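Side-chain contacts in putative ring-cleaving dioxygenase MhqO (Bacillus subtilis subsp. subtilis, PDB 3OAJ), which is probably an iron-dependent extradiol dioxygenase that cleaves aromatic rings and may contribute to the breakdown of aromatic compounds: residues A[285-290]-A[298-303]; A[32-37]-A[305-310]. All blocks are in the same frame, centred on the assembly; numbering follows the deposited sequence.

Overall arrangement
Each contact involves the C-terminal part of the chain: contact 1 lies within it, and contact 2 sets its last residues against strand 33-39, the outermost strand at one side of a mixed eight-stranded sheet. That strand belongs to the first beta-alpha-beta-beta-beta module of the VOC fold. Contact 1 is nested inside contact 2: residues 32-37 come first, then 285-290, helical 298-303 and 305-310. Their centres lie about 13 Å apart, and they meet where M288 N approaches Q37 O at 2.9 Å, a probable hydrogen bond. Both lie away from H11, H218 and E266, ligands of the zinc ion bound in this crystal, at the site predicted to hold iron.

Contact 1. Residues A[285-290]-A[298-303]; sequences EKLMLP and TQIEQG
L289 and I300 meet tip to tip, with both branches of each side chain engaged. L289 CD2 is 4.0 Å from I300 CG2, while L289 CD1 lies 4.1 Å from I300 CD1, so the leucine fork faces the methyl of the short isoleucine branch and the end of the long one. In I300, CG1 is anti to the carbonyl carbon (chi1 -67°), an orientation that leaves CG2 anti to the backbone N and sends the two branches to different methyls of L289. Both residues are buried, and this pair forms the wholly apolar part of the contact.

Toward solvent the contact turns mixed in character, though its approach is no looser. The side chains of L287 and E301 run antiparallel alongside one another, and L287 CD2 rests 3.7 Å from E301 CG, against the aliphatic part of the glutamate. The same L287 methyl reaches I300 CG2 only at 4.4 Å, a light touch linking the two halves. The side chain of E301 is extended beyond CG (chi2 170°), carrying its carboxylate past the leucine methyl; OE2 lies 4.2 Å from L287 CD2. That oxygen forms a salt bridge with R297 NH2, which also donates a hydrogen bond to L287 O. R297 thus links E301 to the backbone of L287 on the solvent side, although no hydrogen bond runs directly between the two segments, which bury 160 Å² in all.

I300 also packs on Y293, in the loop before helix 297-303. On the sheet side, residues 286-290, extended but outside any regular strand, run beside strand 33-39: M288 O accepts a hydrogen bond from T38 OG1, and L289 and P290 touch V39. Segment 285-290 therefore lies between the last helix and the edge of the sheet.

Contact 2. Residues A[32-37]-A[305-310]; sequences LRLVKQ and LPFEVR
The F307 ring presents its edge to L34: L34 CD2 sits near the ring plane, 4.0 Å from F307 CE1 and 4.1 Å from F307 CZ. On another part of the rim, L305 O lies in the plane of the ring, and the same oxygen accepts a hydrogen bond from Y47 OH. The Y47 ring also meets F307 edge-to-face. Although the CB of F307 does not point at the strand, chi1 of 75° places CG between the backbone N and the carbonyl carbon, and the ring swings in to meet the leucine.

V309 completes the contact. Its CG2 approaches L34 CD2 at 3.7 Å and L34 CB at 4.0 Å, the two side chains crossing at a slant. A single leucine branch therefore touches both the phenyl rim and the valine methyl, while the partly buried patch opens toward solvent at V309.

Just beyond L34, V35 and K36 both face Y50 in a classic beta bulge of strand 33-39. L34 also packs on F51 of strand 47-52, while F307 and V309 lean on T23 of helix 19-29, so the tail covers the helix and edge strand of the first VOC module.

Contact 1. Residues A[285-290]-A[298-303]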
loop_
_atom_site.group_PDB
_atom_site.type_symbol
_atom_site.label_atom_id
_atom_site.label_comp_id
_atom_site.label_asym_id
_atom_site.label_seq_id
_atom_site.Cartn_x
_atom_site.Cartn_y
_atom_site.Cartn_z
ATOM N N GLU A 285 2.037 -15.047 11.954
ATOM C CA GLU A 285 2.585 -15.436 13.266
ATOM C C GLU A 285 4.013 -15.963 13.221
ATOM O O GLU A 285 4.758 -15.825 14.195
ATOM C CB GLU A 285 1.666 -16.444 13.962
ATOM C CG GLU A 285 0.431 -15.788 14.561
ATOM C CD GLU A 285 -0.603 -16.779 15.058
ATOM O OE1 GLU A 285 -0.284 -17.982 15.194
ATOM O OE2 GLU A 285 -1.743 -16.341 15.317
ATOM N N LYS A 286 4.389 -16.555 12.094
ATOM C CA LYS A 286 5.713 -17.154 11.946
ATOM C C LYS A 286 6.501 -16.494 10.829
ATOM O O LYS A 286 5.923 -16.006 9.850
ATOM C CB LYS A 286 5.595 -18.648 11.658
ATOM C CG LYS A 286 5.058 -19.474 12.813
ATOM C CD LYS A 286 5.010 -20.940 12.430
ATOM C CE LYS A 286 3.996 -21.160 11.323
ATOM N NZ LYS A 286 4.300 -22.340 10.472
ATOM N N LEU A 287 7.825 -16.487 10.959
ATOM C CA LEU A 287 8.675 -16.006 9.877
ATOM C C LEU A 287 8.662 -17.003 8.716
ATOM O O LEU A 287 9.202 -18.115 8.816
ATOM C CB LEU A 287 10.113 -15.756 10.350
ATOM C CG LEU A 287 11.054 -15.217 9.259
ATOM C CD1 LEU A 287 10.772 -13.748 8.892
ATOM C CD2 LEU A 287 12.522 -15.434 9.620
ATOM N N MET A 288 8.027 -16.600 7.621
ATOM C CA MET A 288 7.984 -17.422 6.420
ATOM C C MET A 288 9.123 -17.021 5.498
ATOM O O MET A 288 9.439 -15.835 5.378
ATOM C CB MET A 288 6.635 -17.270 5.715
ATOM C CG MET A 288 5.428 -17.471 6.632
ATOM S SD MET A 288 5.508 -18.977 7.644
ATOM C CE MET A 288 5.371 -20.197 6.348
ATOM N N LEU A 289 9.749 -18.002 4.857
ATOM C CA LEU A 289 10.890 -17.712 3.974
ATOM C C LEU A 289 10.680 -18.179 2.549
ATOM O O LEU A 289 10.117 -19.256 2.353
ATOM C CB LEU A 289 12.159 -18.370 4.517
ATOM C CG LEU A 289 12.725 -17.839 5.833
ATOM C CD1 LEU A 289 13.941 -18.649 6.257
ATOM C CD2 LEU A 289 13.081 -16.351 5.765
ATOM N N PRO A 290 11.129 -17.374 1.555
ATOM C CA PRO A 290 11.240 -17.915 0.202
ATOM C C PRO A 290 12.066 -19.204 0.315
ATOM O O PRO A 290 13.095 -19.215 0.999
ATOM C CB PRO A 290 11.976 -16.810 -0.559
ATOM C CG PRO A 290 11.639 -15.534 0.174
ATOM C CD PRO A 290 11.525 -15.952 1.621
ATOM N N THR A 298 18.991 -20.157 9.793
ATOM C CA THR A 298 19.797 -19.762 10.965
ATOM C C THR A 298 20.521 -18.425 10.775
ATOM O O THR A 298 20.440 -17.558 11.634
ATOM C CB THR A 298 20.810 -20.854 11.374
ATOM O OG1 THR A 298 20.133 -22.107 11.481
ATOM C CG2 THR A 298 21.442 -20.531 12.727
ATOM N N GLN A 299 21.226 -18.275 9.653
ATOM C CA GLN A 299 21.857 -17.008 9.264
ATOM C C GLN A 299 20.848 -15.867 9.254
ATOM O O GLN A 299 21.123 -14.758 9.730
ATOM C CB GLN A 299 22.471 -17.140 7.862
ATOM C CG GLN A 299 23.990 -17.336 7.793
ATOM C CD GLN A 299 24.525 -18.334 8.802
ATOM O OE1 GLN A 299 24.524 -18.072 10.001
ATOM N NE2 GLN A 299 25.013 -19.468 8.317
ATOM N N ILE A 300 19.672 -16.162 8.710
ATOM C CA ILE A 300 18.631 -15.170 8.494
ATOM C C ILE A 300 17.997 -14.704 9.803
ATOM O O ILE A 300 17.938 -13.497 10.075
ATOM C CB ILE A 300 17.575 -15.703 7.506
ATOM C CG1 ILE A 300 18.211 -15.851 6.121
ATOM C CG2 ILE A 300 16.354 -14.788 7.457
ATOM C CD1 ILE A 300 17.540 -16.871 5.247
ATOM N N GLU A 301 17.538 -15.655 10.610
ATOM C CA GLU A 301 16.934 -15.329 11.897
ATOM C C GLU A 301 17.919 -14.632 12.854
ATOM O O GLU A 301 17.541 -13.663 13.519
ATOM C CB GLU A 301 16.294 -16.563 12.537
ATOM C CG GLU A 301 14.966 -16.989 11.912
ATOM C CD GLU A 301 14.465 -18.347 12.405
ATOM O OE1 GLU A 301 15.235 -19.094 13.053
ATOM O OE2 GLU A 301 13.295 -18.681 12.135
ATOM N N GLN A 302 19.177 -15.083 12.893
ATOM C CA GLN A 302 20.203 -14.474 13.753
ATOM C C GLN A 302 20.350 -12.974 13.508
ATOM O O GLN A 302 20.743 -12.220 14.395
ATOM C CB GLN A 302 21.562 -15.152 13.545
ATOM C CG GLN A 302 21.725 -16.477 14.274
ATOM C CD GLN A 302 23.104 -17.075 14.083
ATOM O OE1 GLN A 302 23.909 -16.567 13.303
ATOM N NE2 GLN A 302 23.382 -18.161 14.793
ATOM N N GLY A 303 20.038 -12.550 12.290
ATOM C CA GLY A 303 20.209 -11.163 11.895
ATOM C C GLY A 303 18.984 -10.277 12.035
ATOM O O GLY A 303 19.109 -9.058 11.952
#

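Contact 2. Residues A[32-37]-A[305-310]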
loop_
_atom_site.group_PDB
_atom_site.type_symbol
_atom_site.label_atom_id
_atom_site.label_comp_id
_atom_site.label_asym_id
_atom_site.label_seq_id
_atom_site.Cartn_x
_atom_site.Cartn_y
_atom_site.Cartn_z
ATOM N N LEU A 32 -4.497 -2.628 11.979
ATOM C CA LEU A 32 -4.355 -3.563 10.855
ATOM C C LEU A 32 -3.726 -4.859 11.328
ATOM O O LEU A 32 -2.985 -4.887 12.323
ATOM C CB LEU A 32 -3.530 -2.956 9.713
ATOM C CG LEU A 32 -4.001 -1.624 9.117
ATOM C CD1 LEU A 32 -3.123 -1.242 7.941
ATOM C CD2 LEU A 32 -5.471 -1.675 8.723
ATOM N N ARG A 33 -4.048 -5.940 10.625
ATOM C CA ARG A 33 -3.510 -7.246 10.944
ATOM C C ARG A 33 -2.189 -7.421 10.231
ATOM O O ARG A 33 -2.091 -7.120 9.046
ATOM C CB ARG A 33 -4.485 -8.327 10.495
ATOM C CG ARG A 33 -3.931 -9.725 10.688
ATOM C CD ARG A 33 -4.902 -10.822 10.327
ATOM N NE ARG A 33 -4.321 -12.117 10.685
ATOM C CZ ARG A 33 -4.924 -13.290 10.511
ATOM N NH1 ARG A 33 -6.138 -13.351 9.967
ATOM N NH2 ARG A 33 -4.305 -14.411 10.893
ATOM N N LEU A 34 -1.186 -7.911 10.956
ATOM C CA LEU A 34 0.043 -8.365 10.339
ATOM C C LEU A 34 -0.265 -9.723 9.734
ATOM O O LEU A 34 -0.382 -10.710 10.458
ATOM C CB LEU A 34 1.182 -8.469 11.367
ATOM C CG LEU A 34 2.523 -8.977 10.806
ATOM C CD1 LEU A 34 3.061 -8.052 9.735
ATOM C CD2 LEU A 34 3.558 -9.180 11.906
ATOM N N VAL A 35 -0.448 -9.746 8.412
ATOM C CA VAL A 35 -0.860 -10.966 7.719
ATOM C C VAL A 35 0.309 -11.806 7.231
ATOM O O VAL A 35 0.135 -12.975 6.919
ATOM C CB VAL A 35 -1.865 -10.699 6.555
ATOM C CG1 VAL A 35 -3.158 -10.120 7.103
ATOM C CG2 VAL A 35 -1.259 -9.799 5.481
ATOM N N LYS A 36 1.505 -11.218 7.151
ATOM C CA LYS A 36 2.685 -11.994 6.736
ATOM C C LYS A 36 3.968 -11.333 7.203
ATOM O O LYS A 36 4.189 -10.138 6.987
ATOM C CB LYS A 36 2.697 -12.170 5.201
ATOM C CG LYS A 36 3.727 -13.191 4.676
ATOM C CD LYS A 36 3.412 -14.610 5.145
ATOM C CE LYS A 36 1.990 -15.009 4.808
ATOM N NZ LYS A 36 1.701 -16.424 5.206
ATOM N N GLN A 37 4.818 -12.120 7.858
ATOM C CA GLN A 37 6.175 -11.679 8.093
ATOM C C GLN A 37 7.082 -12.586 7.308
ATOM O O GLN A 37 7.064 -13.820 7.451
ATOM C CB GLN A 37 6.572 -11.626 9.571
ATOM C CG GLN A 37 6.315 -12.856 10.350
ATOM C CD GLN A 37 6.948 -12.779 11.717
ATOM O OE1 GLN A 37 8.186 -12.749 11.854
ATOM N NE2 GLN A 37 6.106 -12.725 12.744
ATOM N N LEU A 305 15.784 -8.328 13.746
ATOM C CA LEU A 305 15.439 -7.729 15.038
ATOM C C LEU A 305 14.141 -8.328 15.559
ATOM O O LEU A 305 13.180 -8.433 14.818
ATOM C CB LEU A 305 15.282 -6.204 14.906
ATOM C CG LEU A 305 16.559 -5.380 14.713
ATOM C CD1 LEU A 305 16.230 -3.952 14.305
ATOM C CD2 LEU A 305 17.434 -5.390 15.978
ATOM N N PRO A 306 14.099 -8.715 16.846
ATOM C CA PRO A 306 12.838 -9.220 17.353
ATOM C C PRO A 306 11.813 -8.098 17.488
ATOM O O PRO A 306 12.167 -6.931 17.731
ATOM C CB PRO A 306 13.215 -9.790 18.728
ATOM C CG PRO A 306 14.395 -8.991 19.141
ATOM C CD PRO A 306 15.156 -8.740 17.874
ATOM N N PHE A 307 10.547 -8.452 17.331
ATOM C CA PHE A 307 9.461 -7.514 17.537
ATOM C C PHE A 307 8.187 -8.292 17.807
ATOM O O PHE A 307 8.089 -9.470 17.463
ATOM C CB PHE A 307 9.304 -6.543 16.337
ATOM C CG PHE A 307 8.674 -7.165 15.117
ATOM C CD1 PHE A 307 7.307 -7.056 14.900
ATOM C CD2 PHE A 307 9.450 -7.836 14.177
ATOM C CE1 PHE A 307 6.712 -7.625 13.772
ATOM C CE2 PHE A 307 8.863 -8.408 13.050
ATOM C CZ PHE A 307 7.497 -8.315 12.856
ATOM N N GLU A 308 7.217 -7.644 18.441
ATOM C CA GLU A 308 5.936 -8.289 18.672
ATOM C C GLU A 308 4.764 -7.404 18.287
ATOM O O GLU A 308 4.824 -6.174 18.405
ATOM C CB GLU A 308 5.817 -8.825 20.110
ATOM C CG GLU A 308 5.487 -7.797 21.186
ATOM C CD GLU A 308 5.068 -8.432 22.517
ATOM O OE1 GLU A 308 4.657 -7.684 23.431
ATOM O OE2 GLU A 308 5.137 -9.675 22.649
ATOM N N VAL A 309 3.707 -8.040 17.799
ATOM C CA VAL A 309 2.459 -7.351 17.548
ATOM C C VAL A 309 1.810 -7.223 18.912
ATOM O O VAL A 309 1.535 -8.231 19.570
ATOM C CB VAL A 309 1.570 -8.162 16.589
ATOM C CG1 VAL A 309 0.174 -7.542 16.458
ATOM C CG2 VAL A 309 2.245 -8.282 15.218
ATOM N N ARG A 310 1.592 -5.986 19.352
ATOM C CA ARG A 310 1.066 -5.753 20.699
ATOM C C ARG A 310 0.018 -4.654 20.734
ATOM O O ARG A 310 0.090 -3.675 19.988
ATOM C CB ARG A 310 2.203 -5.439 21.683
ATOM C CG ARG A 310 3.121 -4.305 21.246
ATOM C CD ARG A 310 4.341 -4.180 22.118
ATOM N NE ARG A 310 5.167 -3.066 21.659
ATOM C CZ ARG A 310 6.336 -2.708 22.180
ATOM N NH1 ARG A 310 6.861 -3.372 23.207
ATOM N NH2 ARG A 310 6.988 -1.675 21.673
#